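Local coordinates for putative Hit-like protein involved in cell-cycle regulation (Streptococcus mutans, PDB 3L7X), which binds zinc and probably acts as a nucleotide hydrolase or transferase of the histidine triad (HIT) superfamily, with a suggested part in cell-cycle regulation, at residues A[37-40]-A[41-45]. Numbering follows the deposited sequence.
Sequences DCLF and CKIVA. With ZN (zinc ion), chain B.
A CxxC zinc-binding pair sits at the start of the short helix 39-45, where Cys38 and Cys41 hold one metal ion between their sulfurs. Cys38 SG and Cys41 SG each lie 2.3 Å from the zinc, while Cys38 CB and Cys41 CB meet at 3.8 Å. The thiolates reach the ion through different rotations: SG of Cys38 stands anti to its own backbone N (chi1 -178°), whereas SG of Cys41 is turned back beside its backbone N (chi1 -84°). His80 and His131, each through ND1, complete the four protein ligands.

Cys38 is also the N-cap of the helix. Its SG accepts a long bond from Cys41 N, 3.5 Å away, and this N-H would be expected to temper the negative charge of the thiolate. The first helical turn is closed by Lys42 N, 3.0 Å from Cys38 O and almost in line with that carbonyl. Next come Ile43 N to Leu39 O and Val44 N to Phe40 O, both 2.9 Å. The extended Lys42 chain passes the same Cys38 carbonyl, with CG 3.5 Å from O.

On another side of the helix, Ile43 CD1 meets Leu39 CG and, obliquely, Phe40 CD1, each at 4.2 Å. The buried Phe40 ring packs on Leu74 and Ile76 of strand 73-77 and stacks edge-to-face with His133, the predicted nucleotidylated histidine. One short helix thus joins the metal site to the probable catalytic centre; His131, first histidine of the triad motif, is itself a zinc ligand, consistent with a zinc-containing HIT protein of the HINT subgroup.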
loop_
_atom_site.group_PDB
_atom_site.type_symbol
_atom_site.label_atom_id
_atom_site.label_comp_id
_atom_site.label_asym_id
_atom_site.label_seq_id
_atom_site.Cartn_x
_atom_site.Cartn_y
_atom_site.Cartn_z
ATOM N N ASP A 37 19.267 -11.404 -12.582
ATOM C CA ASP A 37 18.367 -10.820 -13.581
ATOM C C ASP A 37 17.300 -9.940 -12.901
ATOM O O ASP A 37 16.127 -9.899 -13.345
ATOM C CB ASP A 37 17.664 -11.882 -14.426
ATOM C CG ASP A 37 18.601 -12.588 -15.397
ATOM O OD1 ASP A 37 19.738 -12.115 -15.593
ATOM O OD2 ASP A 37 18.180 -13.624 -15.957
ATOM N N CYS A 38 17.670 -9.343 -11.781
ATOM C CA CYS A 38 16.746 -8.407 -11.126
ATOM C C CYS A 38 17.240 -6.968 -11.143
ATOM O O CYS A 38 18.205 -6.621 -10.458
ATOM C CB CYS A 38 16.512 -8.857 -9.664
ATOM S SG CYS A 38 15.284 -7.708 -8.849
ATOM N N LEU A 39 16.568 -6.132 -11.936
ATOM C CA LEU A 39 17.006 -4.743 -12.109
ATOM C C LEU A 39 17.073 -3.998 -10.749
ATOM O O LEU A 39 17.999 -3.200 -10.506
ATOM C CB LEU A 39 15.991 -4.000 -12.988
ATOM C CG LEU A 39 16.291 -2.501 -13.073
ATOM C CD1 LEU A 39 17.530 -2.277 -13.848
ATOM C CD2 LEU A 39 15.095 -1.787 -13.720
ATOM N N PHE A 40 16.097 -4.259 -9.876
ATOM C CA PHE A 40 16.060 -3.564 -8.590
ATOM C C PHE A 40 17.194 -4.015 -7.651
ATOM O O PHE A 40 17.722 -3.201 -6.917
ATOM C CB PHE A 40 14.679 -3.661 -7.894
ATOM C CG PHE A 40 13.602 -2.841 -8.595
ATOM C CD1 PHE A 40 13.884 -2.168 -9.794
ATOM C CD2 PHE A 40 12.267 -2.893 -8.162
ATOM C CE1 PHE A 40 12.918 -1.419 -10.493
ATOM C CE2 PHE A 40 11.297 -2.138 -8.876
ATOM C CZ PHE A 40 11.603 -1.405 -10.021
ATOM N N CYS A 41 17.572 -5.304 -7.722
ATOM C CA CYS A 41 18.731 -5.793 -6.965
ATOM C C CYS A 41 19.992 -5.090 -7.487
ATOM O O CYS A 41 20.886 -4.715 -6.697
ATOM C CB CYS A 41 18.878 -7.316 -7.100
ATOM S SG CYS A 41 17.794 -8.214 -5.882
ATOM N N LYS A 42 20.055 -4.913 -8.803
ATOM C CA LYS A 42 21.224 -4.225 -9.376
ATOM C C LYS A 42 21.272 -2.764 -8.945
ATOM O O LYS A 42 22.321 -2.234 -8.616
ATOM C CB LYS A 42 21.206 -4.351 -10.895
ATOM C CG LYS A 42 21.456 -5.786 -11.369
ATOM C CD LYS A 42 21.269 -5.826 -12.865
ATOM C CE LYS A 42 21.324 -7.271 -13.375
ATOM N NZ LYS A 42 21.280 -7.282 -14.861
ATOM N N ILE A 43 20.107 -2.121 -8.867
ATOM C CA ILE A 43 20.059 -0.798 -8.269
ATOM C C ILE A 43 20.478 -0.727 -6.785
ATOM O O ILE A 43 21.270 0.131 -6.403
ATOM C CB ILE A 43 18.614 -0.169 -8.473
ATOM C CG1 ILE A 43 18.430 0.199 -9.963
ATOM C CG2 ILE A 43 18.498 1.118 -7.619
ATOM C CD1 ILE A 43 17.006 0.550 -10.335
ATOM N N VAL A 44 19.974 -1.643 -5.960
ATOM C CA VAL A 44 20.405 -1.778 -4.580
ATOM C C VAL A 44 21.917 -1.981 -4.447
ATOM O O VAL A 44 22.524 -1.437 -3.537
ATOM C CB VAL A 44 19.646 -2.928 -3.883
ATOM C CG1 VAL A 44 20.208 -3.214 -2.446
ATOM C CG2 VAL A 44 18.123 -2.530 -3.745
ATOM N N ALA A 45 22.480 -2.763 -5.352
ATOM C CA ALA A 45 23.925 -3.110 -5.314
ATOM C C ALA A 45 24.760 -1.909 -5.782
ATOM O O ALA A 45 25.988 -1.875 -5.604
ATOM C CB ALA A 45 24.195 -4.308 -6.151
HETATM ZN ZN ZN B . 15.619 -7.997 -6.611
#